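Side-chain contacts in BSU-2 beta-lactamase (Bacillus subtilis, PDB 6W5E), which probably hydrolyses the beta-lactam ring of beta-lactam antibiotics, as a class D beta-lactamase of a Gram-positive bacterium: residues Asp40-Asp45 with Thr255-Lys260; Ile51-Gln56 with Glu174-Leu179. All coordinates share one frame; numbering follows the deposited sequence.

Interaction 1: Asp40-Asp45 with Thr255-Lys260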
ATOM      1  N   ASP A  40     -11.189 -18.860  -2.188  1.00 11.91           N
ATOM      2  CA  ASP A  40     -10.516 -19.702  -3.181  1.00 13.55           C
ATOM      3  C   ASP A  40     -10.850 -19.278  -4.603  1.00 12.92           C
ATOM      4  O   ASP A  40      -9.970 -19.231  -5.471  1.00 13.59           O
ATOM      5  CB  ASP A  40     -10.950 -21.160  -3.033  1.00 12.80           C
ATOM      6  CG  ASP A  40     -10.378 -21.840  -1.817  1.00 14.58           C
ATOM      7  OD1 ASP A  40      -9.676 -21.201  -1.011  1.00 15.54           O
ATOM      8  OD2 ASP A  40     -10.658 -23.045  -1.668  1.00 17.65           O
ATOM      9  N   ASP A  41     -12.126 -18.998  -4.884  1.00 13.92           N
ATOM     10  CA  ASP A  41     -12.471 -18.831  -6.293  1.00 13.11           C
ATOM     11  C   ASP A  41     -12.019 -17.500  -6.876  1.00 15.12           C
ATOM     12  O   ASP A  41     -12.083 -17.322  -8.096  1.00 17.52           O
ATOM     13  CB  ASP A  41     -13.945 -19.149  -6.602  1.00 15.18           C
ATOM     14  CG  ASP A  41     -14.927 -18.159  -6.016  1.00 16.92           C
ATOM     15  OD1 ASP A  41     -14.548 -17.086  -5.513  1.00 19.45           O
ATOM     16  OD2 ASP A  41     -16.133 -18.483  -6.075  1.00 17.78           O
ATOM     17  N   GLU A  42     -11.530 -16.582  -6.049  1.00 13.54           N
ATOM     18  CA  GLU A  42     -10.926 -15.366  -6.565  1.00 14.20           C
ATOM     19  C   GLU A  42      -9.534 -15.615  -7.125  1.00 14.55           C
ATOM     20  O   GLU A  42      -9.021 -14.770  -7.866  1.00 17.06           O
ATOM     21  CB  GLU A  42     -10.810 -14.327  -5.454  1.00 14.64           C
ATOM     22  CG  GLU A  42     -12.123 -13.917  -4.834  1.00 17.15           C
ATOM     23  CD  GLU A  42     -12.964 -13.050  -5.735  1.00 18.39           C
ATOM     24  OE1 GLU A  42     -12.421 -12.434  -6.675  1.00 19.96           O
ATOM     25  OE2 GLU A  42     -14.176 -12.956  -5.467  1.00 23.27           O
ATOM     26  N   PHE A  43      -8.927 -16.755  -6.791  1.00 16.47           N
ATOM     27  CA  PHE A  43      -7.554 -17.077  -7.154  1.00 17.76           C
ATOM     28  C   PHE A  43      -7.448 -18.378  -7.929  1.00 21.67           C
ATOM     29  O   PHE A  43      -6.348 -18.931  -8.036  1.00 24.26           O
ATOM     30  CB  PHE A  43      -6.694 -17.219  -5.898  1.00 17.98           C
ATOM     31  CG  PHE A  43      -6.548 -15.956  -5.120  1.00 14.99           C
ATOM     32  CD1 PHE A  43      -5.506 -15.080  -5.389  1.00 15.51           C
ATOM     33  CD2 PHE A  43      -7.448 -15.644  -4.112  1.00 15.10           C
ATOM     34  CE1 PHE A  43      -5.369 -13.924  -4.665  1.00 14.86           C
ATOM     35  CE2 PHE A  43      -7.317 -14.485  -3.389  1.00 14.57           C
ATOM     36  CZ  PHE A  43      -6.281 -13.626  -3.666  1.00 14.08           C
ATOM     37  N   LYS A  44      -8.559 -18.902  -8.445  1.00 23.96           N
ATOM     38  CA  LYS A  44      -8.509 -20.206  -9.099  1.00 27.04           C
ATOM     39  C   LYS A  44      -7.551 -20.218 -10.283  1.00 28.23           C
ATOM     40  O   LYS A  44      -7.001 -21.277 -10.614  1.00 28.54           O
ATOM     41  CB  LYS A  44      -9.912 -20.647  -9.516  1.00 31.11           C
ATOM     42  CG  LYS A  44     -10.585 -19.720 -10.502  1.00 36.17           C
ATOM     43  N   ASP A  45      -7.311 -19.062 -10.907  1.00 26.21           N
ATOM     44  CA  ASP A  45      -6.399 -18.968 -12.039  1.00 25.65           C
ATOM     45  C   ASP A  45      -5.210 -18.049 -11.758  1.00 24.99           C
ATOM     46  O   ASP A  45      -4.522 -17.627 -12.693  1.00 27.29           O
ATOM     47  CB  ASP A  45      -7.149 -18.519 -13.296  1.00 32.04           C
ATOM     48  CG  ASP A  45      -8.009 -19.622 -13.889  1.00 37.75           C
ATOM     49  OD1 ASP A  45      -9.160 -19.802 -13.429  1.00 37.89           O
ATOM     50  OD2 ASP A  45      -7.528 -20.314 -14.812  1.00 39.10           O
ATOM     51  N   THR A 255      -9.540  -7.822  -4.532  1.00 12.30           N
ATOM     52  CA  THR A 255      -9.841  -7.311  -3.201  1.00 11.04           C
ATOM     53  C   THR A 255     -11.248  -6.744  -3.152  1.00 11.35           C
ATOM     54  O   THR A 255     -12.020  -7.037  -2.235  1.00 11.97           O
ATOM     55  CB  THR A 255      -8.838  -6.220  -2.826  1.00 11.45           C
ATOM     56  OG1 THR A 255      -7.499  -6.718  -2.941  1.00 12.05           O
ATOM     57  CG2 THR A 255      -9.077  -5.754  -1.401  1.00 11.82           C
ATOM     58  N   VAL A 256     -11.594  -5.907  -4.130  1.00 11.74           N
ATOM     59  CA  VAL A 256     -12.924  -5.306  -4.156  1.00 12.72           C
ATOM     60  C   VAL A 256     -14.004  -6.380  -4.241  1.00 13.08           C
ATOM     61  O   VAL A 256     -15.027  -6.296  -3.552  1.00 14.52           O
ATOM     62  CB  VAL A 256     -13.015  -4.264  -5.285  1.00 14.28           C
ATOM     63  CG1 VAL A 256     -14.454  -3.841  -5.509  1.00 16.06           C
ATOM     64  CG2 VAL A 256     -12.137  -3.052  -4.937  1.00 14.47           C
ATOM     65  N   ASP A 257     -13.789  -7.409  -5.075  1.00 13.17           N
ATOM     66  CA  ASP A 257     -14.764  -8.490  -5.149  0.63 13.44           C
ATOM     67  C   ASP A 257     -14.966  -9.151  -3.789  1.00 12.23           C
ATOM     68  O   ASP A 257     -16.109  -9.404  -3.392  1.00 12.72           O
ATOM     69  CB  ASP A 257     -14.376  -9.503  -6.225  0.63 14.97           C
ATOM     70  CG  ASP A 257     -15.586 -10.179  -6.846  0.63 18.08           C
ATOM     71  OD1 ASP A 257     -16.449  -9.474  -7.410  0.63 23.08           O
ATOM     72  OD2 ASP A 257     -15.675 -11.420  -6.774  0.63 21.34           O
ATOM     73  N   ILE A 258     -13.882  -9.422  -3.055  1.00 11.32           N
ATOM     74  CA  ILE A 258     -13.996 -10.049  -1.742  1.00 11.21           C
ATOM     75  C   ILE A 258     -14.727  -9.133  -0.774  1.00 11.93           C
ATOM     76  O   ILE A 258     -15.624  -9.568  -0.041  1.00 12.05           O
ATOM     77  CB  ILE A 258     -12.605 -10.439  -1.209  1.00 12.21           C
ATOM     78  CG1 ILE A 258     -11.971 -11.519  -2.095  1.00 11.61           C
ATOM     79  CG2 ILE A 258     -12.703 -10.897   0.241  1.00 12.18           C
ATOM     80  CD1 ILE A 258     -10.496 -11.722  -1.838  1.00 12.56           C
ATOM     81  N   LEU A 259     -14.353  -7.851  -0.753  1.00 11.27           N
ATOM     82  CA  LEU A 259     -14.960  -6.932   0.206  1.00 10.78           C
ATOM     83  C   LEU A 259     -16.443  -6.725  -0.076  1.00 12.72           C
ATOM     84  O   LEU A 259     -17.219  -6.488   0.855  1.00 13.09           O
ATOM     85  CB  LEU A 259     -14.213  -5.597   0.223  1.00 11.89           C
ATOM     86  CG  LEU A 259     -12.748  -5.641   0.663  1.00 13.17           C
ATOM     87  CD1 LEU A 259     -12.132  -4.246   0.593  1.00 15.38           C
ATOM     88  CD2 LEU A 259     -12.569  -6.244   2.058  1.00 16.46           C
ATOM     89  N   LYS A 260     -16.850  -6.817  -1.345  1.00 12.75           N
ATOM     90  CA  LYS A 260     -18.269  -6.770  -1.687  1.00 13.55           C
ATOM     91  C   LYS A 260     -18.980  -8.061  -1.284  1.00 12.54           C
ATOM     92  O   LYS A 260     -20.053  -8.022  -0.674  1.00 14.73           O
ATOM     93  CB  LYS A 260     -18.436  -6.511  -3.183  1.00 15.22           C
ATOM     94  CG  LYS A 260     -18.164  -5.071  -3.597  1.00 17.02           C
ATOM     95  CD  LYS A 260     -18.309  -4.899  -5.103  1.00 20.15           C
ATOM     96  CE  LYS A 260     -18.286  -3.433  -5.477  1.00 25.12           C
ATOM     97  NZ  LYS A 260     -18.349  -3.231  -6.949  1.00 28.25           N
TER
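Glu42 lies against Ile258 with its aliphatic part. Glu42 CG approaches Ile258 CG1 at 3.6 Å, and the two side chains run past each other in opposite directions. Ile258 CD1 extends further and reaches Phe43 CE2 at 4.5 Å, a looser apolar contact oblique to the ring. The Phe43 ring is also stacked with Tyr63 and touches Phe50 and Val244. This packing joins the loop ahead of strand 48-54 to the last helix, 248-261, which covers one face of the antiparallel sheet in the penicillin-recognising fold of serine beta-lactamases and penicillin-binding proteins.

The polar part is acidic on both sides. The Glu42 chain bends at its second torsion (chi2 -72°), which turns the carboxylate toward Asp257. In one of the two conformers of Asp257, its OD2 is 2.5 Å from Glu42 OE2, and the carboxylate planes are 60° apart. Because of the second conformer, this close approach is doubtful. Lys261, just beyond 255-260, probably offsets the negative charge. Lys261 NZ forms salt bridges with Glu42 OE2 and Asp41 OD1, and a long, weak ion pair with Asp257 OD2.

Interaction 2: Ile51-Gln56 with Glu174-Leu179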
ATOM      1  N   ILE A  51      -4.986 -11.472   2.737  1.00 10.17           N
ATOM      2  CA  ILE A  51      -4.964 -11.389   4.192  1.00 10.74           C
ATOM      3  C   ILE A  51      -5.980 -10.347   4.627  1.00  9.78           C
ATOM      4  O   ILE A  51      -5.998  -9.238   4.084  1.00 11.17           O
ATOM      5  CB  ILE A  51      -3.570 -10.998   4.712  1.00 11.35           C
ATOM      6  CG1 ILE A  51      -2.504 -11.956   4.178  1.00 13.05           C
ATOM      7  CG2 ILE A  51      -3.594 -10.973   6.233  1.00 13.31           C
ATOM      8  CD1 ILE A  51      -1.141 -11.346   4.100  1.00 16.58           C
ATOM      9  N   LEU A  52      -6.821 -10.695   5.604  1.00 10.65           N
ATOM     10  CA  LEU A  52      -7.820  -9.770   6.132  1.00 11.09           C
ATOM     11  C   LEU A  52      -7.769  -9.813   7.650  1.00 11.65           C
ATOM     12  O   LEU A  52      -7.948 -10.879   8.250  1.00 11.97           O
ATOM     13  CB  LEU A  52      -9.225 -10.110   5.629  1.00 11.42           C
ATOM     14  CG  LEU A  52     -10.299  -9.059   5.935  1.00 11.71           C
ATOM     15  CD1 LEU A  52      -9.983  -7.739   5.233  1.00 13.26           C
ATOM     16  CD2 LEU A  52     -11.682  -9.576   5.546  1.00 13.76           C
ATOM     17  N   HIS A  53      -7.530  -8.660   8.267  1.00 10.16           N
ATOM     18  CA  HIS A  53      -7.441  -8.549   9.715  1.00 10.33           C
ATOM     19  C   HIS A  53      -8.600  -7.721  10.255  1.00  9.88           C
ATOM     20  O   HIS A  53      -8.788  -6.571   9.848  1.00 10.97           O
ATOM     21  CB  HIS A  53      -6.123  -7.911  10.150  1.00 12.03           C
ATOM     22  CG  HIS A  53      -6.002  -7.756  11.633  1.00 11.35           C
ATOM     23  ND1 HIS A  53      -5.622  -8.793  12.456  1.00 13.27           N
ATOM     24  CD2 HIS A  53      -6.262  -6.703  12.445  1.00 13.01           C
ATOM     25  CE1 HIS A  53      -5.628  -8.379  13.710  1.00 12.98           C
ATOM     26  NE2 HIS A  53      -6.015  -7.116  13.732  1.00 13.43           N
ATOM     27  N   ASP A  54      -9.347  -8.306  11.192  1.00 11.14           N
ATOM     28  CA  ASP A  54     -10.432  -7.654  11.919  1.00 10.87           C
ATOM     29  C   ASP A  54      -9.833  -6.871  13.085  1.00 11.05           C
ATOM     30  O   ASP A  54      -9.341  -7.467  14.052  1.00 12.81           O
ATOM     31  CB  ASP A  54     -11.360  -8.759  12.421  1.00 11.72           C
ATOM     32  CG  ASP A  54     -12.622  -8.243  13.099  1.00 12.41           C
ATOM     33  OD1 ASP A  54     -12.610  -7.141  13.688  1.00 13.27           O
ATOM     34  OD2 ASP A  54     -13.629  -8.988  13.086  1.00 14.97           O
ATOM     35  N   LEU A  55      -9.872  -5.535  13.002  1.00 11.45           N
ATOM     36  CA  LEU A  55      -9.265  -4.712  14.047  1.00 12.01           C
ATOM     37  C   LEU A  55     -10.022  -4.823  15.368  1.00 13.38           C
ATOM     38  O   LEU A  55      -9.403  -4.940  16.431  1.00 15.00           O
ATOM     39  CB  LEU A  55      -9.164  -3.259  13.583  1.00 12.17           C
ATOM     40  CG  LEU A  55      -8.048  -3.012  12.562  1.00 12.31           C
ATOM     41  CD1 LEU A  55      -8.284  -1.714  11.795  1.00 14.05           C
ATOM     42  CD2 LEU A  55      -6.685  -3.008  13.260  1.00 13.92           C
ATOM     43  N   GLN A  56     -11.355  -4.808  15.324  1.00 13.49           N
ATOM     44  CA  GLN A  56     -12.135  -4.846  16.558  1.00 15.33           C
ATOM     45  C   GLN A  56     -11.926  -6.150  17.315  1.00 15.34           C
ATOM     46  O   GLN A  56     -11.826  -6.145  18.546  1.00 17.28           O
ATOM     47  CB  GLN A  56     -13.617  -4.648  16.250  1.00 17.92           C
ATOM     48  CG  GLN A  56     -14.043  -3.203  16.167  1.00 22.87           C
ATOM     49  CD  GLN A  56     -15.528  -3.063  15.923  1.00 28.87           C
ATOM     50  OE1 GLN A  56     -16.253  -4.060  15.842  1.00 28.65           O
ATOM     51  NE2 GLN A  56     -15.994  -1.825  15.811  1.00 31.82           N
ATOM     52  N   GLU A 174       4.105  -9.288   6.482  1.00 12.30           N
ATOM     53  CA  GLU A 174       4.822  -8.137   7.029  1.00 13.31           C
ATOM     54  C   GLU A 174       4.159  -6.825   6.618  1.00 12.94           C
ATOM     55  O   GLU A 174       4.121  -5.867   7.405  1.00 12.62           O
ATOM     56  CB  GLU A 174       6.291  -8.167   6.597  1.00 13.04           C
ATOM     57  CG  GLU A 174       7.124  -9.226   7.315  1.00 13.71           C
ATOM     58  CD  GLU A 174       8.531  -9.374   6.764  1.00 17.56           C
ATOM     59  OE1 GLU A 174       8.720  -9.279   5.532  1.00 13.23           O
ATOM     60  OE2 GLU A 174       9.457  -9.586   7.580  1.00 25.59           O
ATOM     61  N   GLN A 175       3.640  -6.761   5.390  1.00 12.39           N
ATOM     62  CA  GLN A 175       2.859  -5.599   4.977  1.00 12.81           C
ATOM     63  C   GLN A 175       1.628  -5.433   5.861  1.00 11.99           C
ATOM     64  O   GLN A 175       1.302  -4.311   6.271  1.00 12.05           O
ATOM     65  CB  GLN A 175       2.448  -5.734   3.514  1.00 13.88           C
ATOM     66  CG  GLN A 175       3.576  -5.486   2.520  1.00 15.56           C
ATOM     67  CD  GLN A 175       3.378  -4.215   1.703  1.00 14.40           C
ATOM     68  OE1 GLN A 175       2.874  -3.217   2.203  1.00 16.33           O
ATOM     69  NE2 GLN A 175       3.782  -4.252   0.445  1.00 15.95           N
ATOM     70  N   GLU A 176       0.932  -6.538   6.166  1.00 12.62           N
ATOM     71  CA  GLU A 176      -0.237  -6.457   7.041  0.70 13.33           C
ATOM     72  C   GLU A 176       0.137  -5.877   8.396  1.00 13.04           C
ATOM     73  O   GLU A 176      -0.589  -5.044   8.945  1.00 13.25           O
ATOM     74  CB  GLU A 176      -0.889  -7.830   7.228  0.70 15.21           C
ATOM     75  CG  GLU A 176      -2.242  -7.776   7.977  0.70 13.22           C
ATOM     76  CD  GLU A 176      -2.133  -7.538   9.504  0.70 18.13           C
ATOM     77  OE1 GLU A 176      -1.102  -7.904  10.105  0.70 22.70           O
ATOM     78  OE2 GLU A 176      -3.078  -6.981  10.116  0.70 18.44           O
ATOM     79  N   THR A 177       1.249  -6.345   8.968  1.00 12.50           N
ATOM     80  CA  THR A 177       1.666  -5.885  10.286  1.00 13.41           C
ATOM     81  C   THR A 177       1.886  -4.385  10.281  1.00 14.27           C
ATOM     82  O   THR A 177       1.403  -3.671  11.168  1.00 14.60           O
ATOM     83  CB  THR A 177       2.938  -6.631  10.683  1.00 16.48           C
ATOM     84  OG1 THR A 177       2.613  -8.014  10.826  1.00 20.11           O
ATOM     85  CG2 THR A 177       3.536  -6.091  11.992  1.00 18.77           C
ATOM     86  N   PHE A 178       2.587  -3.890   9.262  1.00 12.87           N
ATOM     87  CA  PHE A 178       2.828  -2.459   9.142  1.00 13.31           C
ATOM     88  C   PHE A 178       1.520  -1.697   8.981  1.00 11.47           C
ATOM     89  O   PHE A 178       1.280  -0.695   9.667  1.00 12.62           O
ATOM     90  CB  PHE A 178       3.746  -2.203   7.950  1.00 12.00           C
ATOM     91  CG  PHE A 178       3.821  -0.761   7.544  1.00 11.55           C
ATOM     92  CD1 PHE A 178       4.449   0.178   8.352  1.00 16.43           C
ATOM     93  CD2 PHE A 178       3.238  -0.341   6.364  1.00 15.76           C
ATOM     94  CE1 PHE A 178       4.496   1.508   7.980  1.00 18.42           C
ATOM     95  CE2 PHE A 178       3.283   0.985   5.988  1.00 19.03           C
ATOM     96  CZ  PHE A 178       3.915   1.912   6.797  1.00 19.52           C
ATOM     97  N   LEU A 179       0.657  -2.157   8.073  1.00 12.48           N
ATOM     98  CA  LEU A 179      -0.581  -1.426   7.799  1.00 12.00           C
ATOM     99  C   LEU A 179      -1.548  -1.462   8.975  1.00 12.41           C
ATOM    100  O   LEU A 179      -2.343  -0.532   9.146  1.00 12.17           O
ATOM    101  CB  LEU A 179      -1.244  -1.965   6.529  1.00 11.36           C
ATOM    102  CG  LEU A 179      -0.451  -1.626   5.261  1.00 11.90           C
ATOM    103  CD1 LEU A 179      -0.945  -2.485   4.122  1.00 15.62           C
ATOM    104  CD2 LEU A 179      -0.548  -0.139   4.910  1.00 15.46           C
TER
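Ile51 and Glu176 meet through carbon atoms. The CG2 branch of Ile51 comes within 3.9 Å of Glu176 CG, the start of the glutamate chain. Glu176 CG stands anti to the backbone N (chi1 -172°), and this carries the chain from helix 172-184 toward the sheet. Ile51 also touches Pro172, at the beginning of the same helix.

Strand 48-54 lies between strands 59-63 and 236-244 in the antiparallel sheet of the serine beta-lactamase and penicillin-binding-protein fold. Its backbone pairs Ile51 with Val241, Leu52 with Phe61 and His53 with Val239. Side chains alternate along it. Those of Ile51 and His53 face helix 172-184, whereas Leu52 points away from that helix. Helix 172-184 also meets the sheet further across, where Leu179 touches Val228.

The polar end of Glu176 lies beside His53, and the two side chains cross at about a right angle. The glutamate chain bends beyond CG, and in one of its two conformers Glu176 OE2 is 3.2 Å from His53 CB and 3.4 Å from His53 CG. The oxygen thus sits at the root of the imidazole, oblique to the ring, with the ring and carboxylate planes 48° apart. Because Glu176 has a second conformer, this detail is tentative. Glu176 OE2 also lies close to Glu180 OE1, a like-charged neighbour.

The imidazole has its polar partner within the sheet: His53 ND1 is hydrogen-bonded to Thr60 OG1. Leu55 CD2 meets the ring at its edge, in plane, 3.8 Å from His53 CD2.

Overall arrangement
Interactions 1 and 2 lie on opposite faces of the same sheet. Their centres are about 18 Å apart; the nearest atoms are about 4 Å apart but do not touch. Strand 48-54 links them. Phe50 packs against Phe43 and Ile258 of interaction 1, while the next residue, Ile51, points to the other face and takes part in interaction 2. Interaction 1 is the more peripheral, about 18 Å from the centre of the chain against about 12 Å for interaction 2. Neither contains the carboxylated Lys79, a modification characteristic of class D active sites. Gln175, on the helix of interaction 2, is hydrogen-bonded to Thr77, two positions before that lysine.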